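Local coordinates for protein taurine:2-oxoglutarate aminotransferase (Bifidobacterium kashiwanohense PV20-2, PDB 6JIX) that probably transfers the amino group of taurine to 2-oxoglutarate with pyridoxal 5'-phosphate as cofactor, as a class-III aminotransferase, at residues Pro349-Met354 / Pro434-Val439; Leu373-Asn378 / Thr414-Cys419; Thr131-Ile136 / Gly209-Ala214; Asp105-Val110 / Gly292-Lys297. All blocks are in the same frame, centred on the assembly; numbering follows the deposited sequence.

Contact 1: Pro349-Met354 / Pro434-Val439; sequences PFLESM and PKLDKV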
# COMPACT_ATOMS: atom_id res chain seq x y z
N PRO A 349 14.19 34.00 0.47
CA PRO A 349 14.34 35.32 1.08
C PRO A 349 13.14 35.77 1.88
O PRO A 349 13.29 36.43 2.92
CB PRO A 349 14.57 36.24 -0.13
CG PRO A 349 15.04 35.30 -1.22
CD PRO A 349 14.29 34.06 -1.00
N PHE A 350 11.92 35.42 1.47
CA PHE A 350 10.77 35.82 2.26
C PHE A 350 10.79 35.16 3.63
O PHE A 350 10.53 35.82 4.65
CB PHE A 350 9.46 35.48 1.53
CG PHE A 350 8.24 35.74 2.38
CD1 PHE A 350 7.73 37.02 2.52
CD2 PHE A 350 7.63 34.69 3.08
CE1 PHE A 350 6.62 37.26 3.32
CE2 PHE A 350 6.51 34.93 3.89
CZ PHE A 350 6.01 36.21 4.01
N LEU A 351 11.09 33.86 3.68
CA LEU A 351 11.12 33.17 4.97
C LEU A 351 12.29 33.64 5.82
O LEU A 351 12.15 33.81 7.04
CB LEU A 351 11.19 31.65 4.76
CG LEU A 351 10.04 30.94 4.04
CD1 LEU A 351 10.53 29.58 3.56
CD2 LEU A 351 8.80 30.81 4.91
N GLU A 352 13.47 33.84 5.20
CA GLU A 352 14.60 34.41 5.92
C GLU A 352 14.23 35.75 6.54
O GLU A 352 14.62 36.05 7.68
CB GLU A 352 15.79 34.57 4.97
CG GLU A 352 16.54 33.28 4.75
CD GLU A 352 17.64 33.41 3.70
OE1 GLU A 352 18.12 32.36 3.21
OE2 GLU A 352 18.05 34.54 3.38
N SER A 353 13.49 36.57 5.81
CA SER A 353 13.02 37.85 6.32
C SER A 353 11.94 37.69 7.38
O SER A 353 11.70 38.62 8.16
CB SER A 353 12.48 38.68 5.17
OG SER A 353 11.21 38.19 4.83
N MET A 354 11.26 36.54 7.43
CA MET A 354 10.37 36.30 8.56
C MET A 354 11.15 36.04 9.84
O MET A 354 10.65 36.32 10.93
CB MET A 354 9.44 35.12 8.25
CG MET A 354 8.41 35.41 7.15
SD MET A 354 7.18 36.68 7.58
CE MET A 354 7.86 38.07 6.65
N PRO A 434 1.99 36.99 2.21
CA PRO A 434 1.48 37.95 3.20
C PRO A 434 0.54 37.33 4.23
O PRO A 434 0.47 37.82 5.37
CB PRO A 434 0.79 39.00 2.33
CG PRO A 434 1.59 38.97 1.04
CD PRO A 434 1.91 37.53 0.83
N LYS A 435 -0.20 36.27 3.89
CA LYS A 435 -1.06 35.63 4.89
C LYS A 435 -0.23 34.95 5.98
O LYS A 435 -0.64 34.90 7.15
CB LYS A 435 -2.01 34.63 4.19
N LEU A 436 0.95 34.41 5.62
CA LEU A 436 1.83 33.82 6.62
C LEU A 436 2.42 34.90 7.52
O LEU A 436 2.51 34.71 8.74
CB LEU A 436 2.94 33.05 5.91
CG LEU A 436 4.05 32.41 6.75
CD1 LEU A 436 3.52 31.34 7.71
CD2 LEU A 436 5.09 31.82 5.81
N ASP A 437 2.81 36.03 6.94
CA ASP A 437 3.32 37.15 7.73
C ASP A 437 2.26 37.66 8.70
O ASP A 437 2.56 37.92 9.87
CB ASP A 437 3.80 38.26 6.80
CG ASP A 437 4.27 39.49 7.55
OD1 ASP A 437 3.46 40.42 7.75
OD2 ASP A 437 5.45 39.52 7.95
N LYS A 438 1.02 37.82 8.24
CA LYS A 438 -0.05 38.27 9.12
C LYS A 438 -0.22 37.32 10.29
O LYS A 438 -0.38 37.77 11.43
CB LYS A 438 -1.39 38.39 8.37
CG LYS A 438 -1.44 39.45 7.28
CD LYS A 438 -0.41 40.57 7.52
CE LYS A 438 -0.85 41.86 6.85
NZ LYS A 438 -1.66 41.53 5.64
N VAL A 439 -0.19 36.01 10.04
CA VAL A 439 -0.44 35.05 11.12
C VAL A 439 0.73 35.02 12.09
O VAL A 439 0.53 34.92 13.31
CB VAL A 439 -0.71 33.65 10.55
CG1 VAL A 439 -0.60 32.60 11.66
CG2 VAL A 439 -2.08 33.59 9.86
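The helical segments that bring Phe350 and Met354 up to Leu436 and Asp437 run almost parallel, 10° apart, with axes 11.2 Å from each other, a spacing bridged by side chains from both helices. Phe350 provides one bridge. With its CG anti to the backbone N (chi1 173°), the ring is carried across the gap and presents its rim: CE2 meets the methyl CD2 of Leu436 at 3.9 Å, near the ring plane, and CZ lies 4.1 Å from CB of Asp437. The same Leu436 methyl also touches CD2 of Leu351 at 3.9 Å, the two leucines meeting at about a right angle. Met354, bent at chi2 and chi3, crosses the Asp437 side chain at about a right angle, with SD 3.8 Å from its CB and the terminal CE next to the carboxylate. That carboxylate is held from elsewhere, by a salt bridge from OD1 to Lys357 and a hydrogen bond between OD2 and His358. Cutting Met354 back to an alanine is likely to open a gap beside Asp437 and take away the thioether that flanks its carboxylate. The helix pair packs against the antiparallel sheet of the C-terminal part: Leu351 rests on Ser371 and Leu373 of strand 370-376, Leu351 and Leu436 share Ile418 of strand 415-418, and Leu436 reaches Leu402 of helix 395-404, so the two helices pack together against one side of this small sheet.

Contact 2: Leu373-Asn378 / Thr414-Cys419; sequences LTIVKN and TNINIC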
# COMPACT_ATOMS: atom_id res chain seq x y z
N LEU A 373 9.49 26.74 8.79
CA LEU A 373 9.87 27.68 9.83
C LEU A 373 9.85 26.98 11.19
O LEU A 373 8.90 26.25 11.51
CB LEU A 373 8.92 28.87 9.86
CG LEU A 373 8.85 29.70 8.57
CD1 LEU A 373 7.88 30.87 8.75
CD2 LEU A 373 10.22 30.18 8.11
N THR A 374 10.91 27.19 11.98
CA THR A 374 10.91 26.76 13.37
C THR A 374 10.30 27.86 14.23
O THR A 374 10.83 28.97 14.31
CB THR A 374 12.31 26.41 13.86
OG1 THR A 374 12.85 25.35 13.05
CG2 THR A 374 12.22 25.93 15.29
N ILE A 375 9.17 27.55 14.86
CA ILE A 375 8.44 28.49 15.71
C ILE A 375 8.92 28.33 17.15
O ILE A 375 9.02 27.21 17.67
CB ILE A 375 6.93 28.24 15.60
CG1 ILE A 375 6.51 28.23 14.13
CG2 ILE A 375 6.16 29.30 16.36
CD1 ILE A 375 7.00 29.43 13.34
N VAL A 376 9.22 29.45 17.79
CA VAL A 376 9.79 29.44 19.13
C VAL A 376 8.93 30.30 20.06
O VAL A 376 8.32 31.28 19.63
CB VAL A 376 11.25 29.95 19.14
CG1 VAL A 376 12.16 28.99 18.37
CG2 VAL A 376 11.30 31.35 18.56
N LYS A 377 8.88 29.90 21.34
CA LYS A 377 8.28 30.74 22.37
C LYS A 377 9.22 31.85 22.81
O LYS A 377 8.78 32.79 23.48
CB LYS A 377 7.89 29.88 23.59
CG LYS A 377 6.39 29.74 23.83
CD LYS A 377 6.08 29.48 25.31
CE LYS A 377 4.58 29.56 25.61
NZ LYS A 377 4.10 30.93 25.94
N ASN A 378 10.48 31.80 22.38
CA ASN A 378 11.54 32.63 22.92
C ASN A 378 12.78 32.58 22.05
O ASN A 378 13.56 31.63 22.13
CB ASN A 378 11.86 32.15 24.34
CG ASN A 378 12.52 33.21 25.18
OD1 ASN A 378 13.67 33.62 24.93
ND2 ASN A 378 11.79 33.68 26.20
N THR A 414 7.34 21.51 16.03
CA THR A 414 7.36 22.94 16.27
C THR A 414 7.48 23.72 14.96
O THR A 414 7.92 24.87 14.97
CB THR A 414 8.52 23.31 17.23
OG1 THR A 414 8.23 24.52 17.94
CG2 THR A 414 9.84 23.51 16.50
N ASN A 415 7.08 23.10 13.84
CA ASN A 415 7.32 23.66 12.52
C ASN A 415 6.03 23.96 11.77
O ASN A 415 5.00 23.33 11.97
CB ASN A 415 8.16 22.73 11.66
CG ASN A 415 9.39 22.28 12.38
OD1 ASN A 415 9.43 21.18 12.95
ND2 ASN A 415 10.39 23.15 12.42
N ILE A 416 6.15 24.95 10.89
CA ILE A 416 5.19 25.21 9.83
C ILE A 416 5.88 24.87 8.52
O ILE A 416 6.98 25.37 8.25
CB ILE A 416 4.68 26.66 9.84
CG1 ILE A 416 4.24 27.05 11.25
CG2 ILE A 416 3.51 26.78 8.91
CD1 ILE A 416 3.71 28.45 11.38
N ASN A 417 5.26 24.01 7.73
CA ASN A 417 5.76 23.74 6.40
C ASN A 417 5.25 24.78 5.42
O ASN A 417 4.13 25.29 5.56
CB ASN A 417 5.34 22.35 5.92
CG ASN A 417 5.85 21.24 6.81
OD1 ASN A 417 6.98 21.31 7.31
ND2 ASN A 417 5.02 20.21 7.03
N ILE A 418 6.07 25.08 4.42
CA ILE A 418 5.62 25.80 3.25
C ILE A 418 6.16 25.01 2.06
O ILE A 418 7.36 25.07 1.76
CB ILE A 418 6.07 27.26 3.23
CG1 ILE A 418 5.52 27.98 4.46
CG2 ILE A 418 5.55 27.93 1.98
CD1 ILE A 418 6.52 28.08 5.64
N CYS A 419 5.29 24.24 1.42
CA CYS A 419 5.65 23.36 0.30
C CYS A 419 4.57 23.49 -0.75
O CYS A 419 3.80 22.55 -1.00
CB CYS A 419 5.80 21.92 0.77
SG CYS A 419 6.89 21.68 2.18
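Leu373 and Ile416 form an antiparallel hydrogen-bonded pair, Leu373 N to Ile416 O at 2.9 Å and Ile416 N to Leu373 O at 3.1 Å. The next step is the non-hydrogen-bonded pair Thr374 and Asn415, and beyond it Ile375 N donates to Thr414 O at 3.0 Å, nearly in line with the carbonyl (175° at the oxygen). Thr414 lies just before the second strand begins, and its side chain takes over: OG1, swung opposite its own N (chi1 -154°), donates to Ile375 O at 2.8 Å. On the face of Leu373 and Ile416, CG1 of Ile375 lies 3.9 Å from CG1 of Ile416, and CG of Leu373 faces CD1 of Ile418 at 4.1 Å. Helix 395-404 covers the isoleucine pair through Met395, while Leu347 of helix 336-357 packs on Ile418. CG2 of Thr374, on the face it shares with Asn415, meets CG2 of Thr414, and the Thr374 hydroxyl is bonded to Arg365. Asn417 O is bonded to OG1 of Thr409, a residue that binds glutamate in the crystal, which ties this edge of the sheet to a ligand pocket. The Thr414 hydroxyl, also bonded to Ala386 N, thus stands in for a backbone N-H and probably extends the pairing beyond the start of strand 415-418.

Contact 3: Thr131-Ile136 / Gly209-Ala214; sequences TGRPKI and GPDSVA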
# COMPACT_ATOMS: atom_id res chain seq x y z
N THR A 131 22.40 -8.19 0.93
CA THR A 131 23.60 -8.22 1.77
C THR A 131 23.66 -9.46 2.65
O THR A 131 24.73 -9.80 3.16
CB THR A 131 23.69 -6.98 2.66
OG1 THR A 131 22.59 -6.98 3.59
CG2 THR A 131 23.65 -5.69 1.84
N GLY A 132 22.53 -10.13 2.88
CA GLY A 132 22.53 -11.21 3.85
C GLY A 132 22.66 -10.78 5.29
O GLY A 132 22.87 -11.64 6.16
N ARG A 133 22.58 -9.50 5.58
CA ARG A 133 22.77 -9.00 6.94
C ARG A 133 21.43 -8.61 7.54
O ARG A 133 20.52 -8.21 6.82
CB ARG A 133 23.71 -7.78 6.95
CG ARG A 133 24.97 -7.93 6.11
CD ARG A 133 25.66 -6.60 5.96
NE ARG A 133 26.97 -6.74 5.35
CZ ARG A 133 27.85 -5.76 5.27
NH1 ARG A 133 27.57 -4.56 5.76
NH2 ARG A 133 29.02 -5.97 4.68
N PRO A 134 21.27 -8.68 8.87
CA PRO A 134 19.92 -8.50 9.44
C PRO A 134 19.50 -7.06 9.74
O PRO A 134 18.30 -6.76 9.69
CB PRO A 134 19.98 -9.33 10.73
CG PRO A 134 21.44 -9.24 11.15
CD PRO A 134 22.26 -9.07 9.89
N LYS A 135 20.44 -6.17 10.05
CA LYS A 135 20.13 -4.91 10.71
C LYS A 135 19.89 -3.77 9.74
O LYS A 135 20.57 -3.66 8.71
CB LYS A 135 21.25 -4.53 11.68
CG LYS A 135 21.24 -5.30 12.98
CD LYS A 135 22.49 -5.01 13.81
CE LYS A 135 22.85 -6.21 14.69
NZ LYS A 135 23.59 -5.80 15.91
N ILE A 136 18.97 -2.88 10.11
CA ILE A 136 18.68 -1.64 9.39
C ILE A 136 18.94 -0.49 10.36
O ILE A 136 18.37 -0.46 11.46
CB ILE A 136 17.22 -1.57 8.90
CG1 ILE A 136 16.88 -2.73 7.96
CG2 ILE A 136 16.93 -0.19 8.30
CD1 ILE A 136 17.60 -2.70 6.61
N GLY A 209 28.32 -3.96 15.05
CA GLY A 209 28.90 -4.88 14.10
C GLY A 209 28.57 -4.50 12.66
O GLY A 209 27.50 -4.83 12.14
N PRO A 210 29.49 -3.77 12.01
CA PRO A 210 29.17 -3.25 10.66
C PRO A 210 28.86 -4.35 9.66
O PRO A 210 28.09 -4.12 8.71
CB PRO A 210 30.44 -2.47 10.28
CG PRO A 210 31.05 -2.08 11.60
CD PRO A 210 30.76 -3.23 12.53
N ASP A 211 29.41 -5.55 9.84
CA ASP A 211 29.11 -6.71 9.01
C ASP A 211 27.67 -7.20 9.16
O ASP A 211 27.25 -8.05 8.38
CB ASP A 211 30.06 -7.87 9.34
CG ASP A 211 31.38 -7.76 8.60
OD1 ASP A 211 31.56 -6.76 7.85
OD2 ASP A 211 32.23 -8.67 8.74
N SER A 212 26.94 -6.71 10.16
CA SER A 212 25.55 -7.12 10.36
C SER A 212 24.54 -6.06 9.92
O SER A 212 23.33 -6.27 10.11
CB SER A 212 25.31 -7.47 11.83
OG SER A 212 25.22 -6.29 12.61
N VAL A 213 25.00 -4.94 9.36
CA VAL A 213 24.12 -3.85 8.97
C VAL A 213 23.90 -3.94 7.47
O VAL A 213 24.84 -3.72 6.69
CB VAL A 213 24.69 -2.48 9.33
CG1 VAL A 213 23.73 -1.40 8.81
CG2 VAL A 213 24.89 -2.36 10.82
N ALA A 214 22.67 -4.27 7.06
CA ALA A 214 22.36 -4.41 5.65
C ALA A 214 22.23 -3.05 4.97
O ALA A 214 22.66 -2.88 3.83
CB ALA A 214 21.07 -5.20 5.46
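Arg133 reaches Asp211 and Val213 because its CG is set opposite the carbonyl carbon (chi1 -46°) and the chain then runs extended from CG to NE, laying the guanidinium along the short 3-10 turn 210-212. NH1 donates to Val213 O at 3.0 Å, a fairly straight bond (165° at the hydrogen) that lies in the guanidinium plane, although the donor is tilted from the plane of the carbonyl. A second acceptor, Tyr245 O, shares NH1. One face of the guanidinium lies against the backbone of the turn, with Asp211 CA 4.0 Å above its centre. The Asp211 carboxylate makes no bond to the guanidinium and can contribute at most through its charge: OD1 stays 4.1 Å from NH2 and well out of the guanidinium plane.

Thr131 steadies the start of the loop. Its OG1, placed between N and carbonyl carbon (chi1 65°), accepts from Arg133 N at 3.2 Å in an ST turn, and is bonded to Ala127 O as well; the same hydroxyl abuts the methyl of Ala214. Further on, the backbone of Lys135 straddles Val213, its N donating to Ser212 O at 2.9 Å and its O accepting from Ala214 N at 2.7 Å. The Lys135 side chain runs on past OG of Ser212 to a salt bridge with Glu208, and Pro134 packs on Gly165 of the second subunit. Gly132 and Gly209, both with positive phi, each follow a helix, so two helix-to-strand turns are joined where parallel strands 135-139 and 213-219 enter the seven-stranded sheet of a fold-type I pyridoxal-phosphate enzyme.

Contact 4: Asp105-Val110 / Gly292-Lys297; sequences DFYQRV and GVVVSK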
# COMPACT_ATOMS: atom_id res chain seq x y z
N ASP A 105 23.45 4.89 -15.94
CA ASP A 105 24.72 4.19 -15.81
C ASP A 105 24.84 3.51 -14.46
O ASP A 105 25.69 2.63 -14.31
CB ASP A 105 25.92 5.13 -16.02
CG ASP A 105 25.88 5.83 -17.37
OD1 ASP A 105 25.42 5.20 -18.36
OD2 ASP A 105 26.28 7.02 -17.44
N PHE A 106 24.02 3.91 -13.49
CA PHE A 106 24.03 3.30 -12.18
C PHE A 106 22.81 2.44 -11.87
O PHE A 106 22.96 1.33 -11.34
CB PHE A 106 24.19 4.39 -11.12
CG PHE A 106 24.48 3.85 -9.78
CD1 PHE A 106 25.72 3.31 -9.50
CD2 PHE A 106 23.50 3.84 -8.80
CE1 PHE A 106 26.00 2.79 -8.24
CE2 PHE A 106 23.78 3.32 -7.55
CZ PHE A 106 25.03 2.80 -7.28
N TYR A 107 21.60 2.90 -12.18
CA TYR A 107 20.39 2.16 -11.83
C TYR A 107 19.91 1.32 -13.00
O TYR A 107 20.29 1.54 -14.16
CB TYR A 107 19.28 3.11 -11.36
CG TYR A 107 19.72 3.94 -10.18
CD1 TYR A 107 19.67 3.43 -8.88
CD2 TYR A 107 20.27 5.21 -10.37
CE1 TYR A 107 20.11 4.18 -7.79
CE2 TYR A 107 20.71 5.96 -9.29
CZ TYR A 107 20.63 5.44 -8.02
OH TYR A 107 21.08 6.21 -6.97
N GLN A 108 19.05 0.35 -12.69
CA GLN A 108 18.63 -0.63 -13.68
C GLN A 108 17.12 -0.86 -13.68
O GLN A 108 16.48 -0.77 -14.73
CB GLN A 108 19.34 -1.96 -13.43
CG GLN A 108 19.31 -2.89 -14.63
CD GLN A 108 19.65 -2.17 -15.92
OE1 GLN A 108 20.76 -1.67 -16.09
NE2 GLN A 108 18.69 -2.10 -16.84
N ARG A 109 16.53 -1.14 -12.53
CA ARG A 109 15.14 -1.56 -12.49
C ARG A 109 14.36 -0.71 -11.49
O ARG A 109 14.93 0.02 -10.68
CB ARG A 109 15.03 -3.06 -12.15
CG ARG A 109 15.88 -3.95 -13.01
CD ARG A 109 15.70 -5.43 -12.65
NE ARG A 109 16.34 -6.28 -13.66
CZ ARG A 109 15.77 -6.62 -14.81
NH1 ARG A 109 14.55 -6.19 -15.09
NH2 ARG A 109 16.42 -7.37 -15.69
N VAL A 110 13.03 -0.80 -11.59
CA VAL A 110 12.11 -0.15 -10.66
C VAL A 110 11.12 -1.19 -10.14
O VAL A 110 10.54 -1.96 -10.92
CB VAL A 110 11.38 1.03 -11.33
CG1 VAL A 110 10.30 1.55 -10.42
CG2 VAL A 110 12.38 2.11 -11.67
N GLY A 292 7.46 3.16 -5.29
CA GLY A 292 8.41 2.22 -5.86
C GLY A 292 9.77 2.29 -5.20
O GLY A 292 10.03 3.09 -4.29
N VAL A 293 10.64 1.39 -5.69
CA VAL A 293 12.05 1.32 -5.31
C VAL A 293 12.84 1.31 -6.60
O VAL A 293 12.61 0.47 -7.48
CB VAL A 293 12.38 0.06 -4.49
CG1 VAL A 293 13.75 0.19 -3.87
CG2 VAL A 293 11.32 -0.20 -3.43
N VAL A 294 13.76 2.25 -6.74
CA VAL A 294 14.74 2.23 -7.82
C VAL A 294 15.99 1.54 -7.31
O VAL A 294 16.54 1.92 -6.26
CB VAL A 294 15.05 3.65 -8.30
CG1 VAL A 294 15.88 3.59 -9.56
CG2 VAL A 294 13.76 4.43 -8.49
N VAL A 295 16.45 0.52 -8.03
CA VAL A 295 17.55 -0.28 -7.55
C VAL A 295 18.71 -0.17 -8.52
O VAL A 295 18.53 -0.01 -9.73
CB VAL A 295 17.14 -1.76 -7.32
CG1 VAL A 295 15.87 -1.84 -6.48
CG2 VAL A 295 16.93 -2.49 -8.64
N SER A 296 19.92 -0.24 -7.98
CA SER A 296 21.17 -0.20 -8.72
C SER A 296 21.32 -1.41 -9.64
O SER A 296 20.61 -2.42 -9.53
CB SER A 296 22.32 -0.18 -7.74
OG SER A 296 22.34 -1.43 -7.06
N LYS A 297 22.27 -1.31 -10.58
CA LYS A 297 22.60 -2.46 -11.42
C LYS A 297 23.06 -3.64 -10.57
O LYS A 297 22.65 -4.78 -10.81
CB LYS A 297 23.69 -2.10 -12.42
CG LYS A 297 23.20 -1.50 -13.73
CD LYS A 297 24.33 -0.80 -14.51
CE LYS A 297 23.82 0.39 -15.33
NZ LYS A 297 22.89 0.02 -16.45
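Tyr107 to Val110 pair with Val294 to Ser296 as antiparallel strands containing a beta bulge, at the outermost strand, within this chain, of the large seven-stranded mixed sheet. Backbone hydrogen bonds show the slip of one residue: Lys297 N donates to Phe106 O at 2.8 Å and Gln108 N to Val295 O at 3.0 Å, whereas Val295 N answers Arg109 O at 3.1 Å. Among the polar side chains, Lys297 bends at chi3 and chi4 and folds back over the bulge, so that NZ donates to OE1 of Gln108 at 2.7 Å, with an angle of 166° at the carbonyl oxygen; NZ is bonded to Pro104 O too. A leucine in place of Lys297 would probably leave OE1 of Gln108 and Pro104 O without this donor, the amide then being held less firmly on that side. The other end of that amide, NE2, bonds to Glu17 O of the second subunit, and Arg109 NH2 to Ser16 O of the same second subunit, so the bulged strand takes part in the dimer interface. Apolar contacts fill the face toward helix 89-102: CD1 of Tyr107 lies 3.9 Å from CG1 of Val294, the two side chains at about a right angle, and Val110 and Val294 approach through their CG2 methyls. The Tyr107 hydroxyl is bonded to Pro274 O. On the other face CB of Arg109 meets CG2 of Val295. At the strand end Phe106 CE2 touches CB of Ser296 at 3.8 Å, while OG of Ser296 caps Ile299 N of the following helix.

How the contacts relate
The four contacts illustrate how one chain builds two separate parts. Contacts 4 and 3 belong to the same seven-stranded sheet, with centres 21 Å apart; along the chain, contact 3 is nested inside the loop closed by contact 4. Contacts 1 and 2 follow in series, again nested, contact 2 within the loop of contact 1. Their centres are 11 Å apart and they touch through side chains between helices and strands; strand 415-418 and helix 426-447 follow each other in the chain. The two groups stand 36 to 46 Å apart between centres. The first joins strands of the large sheet, the second lies in the C-terminal helix-and-sheet part, consistent with the two-domain plan of fold-type I aminotransferases.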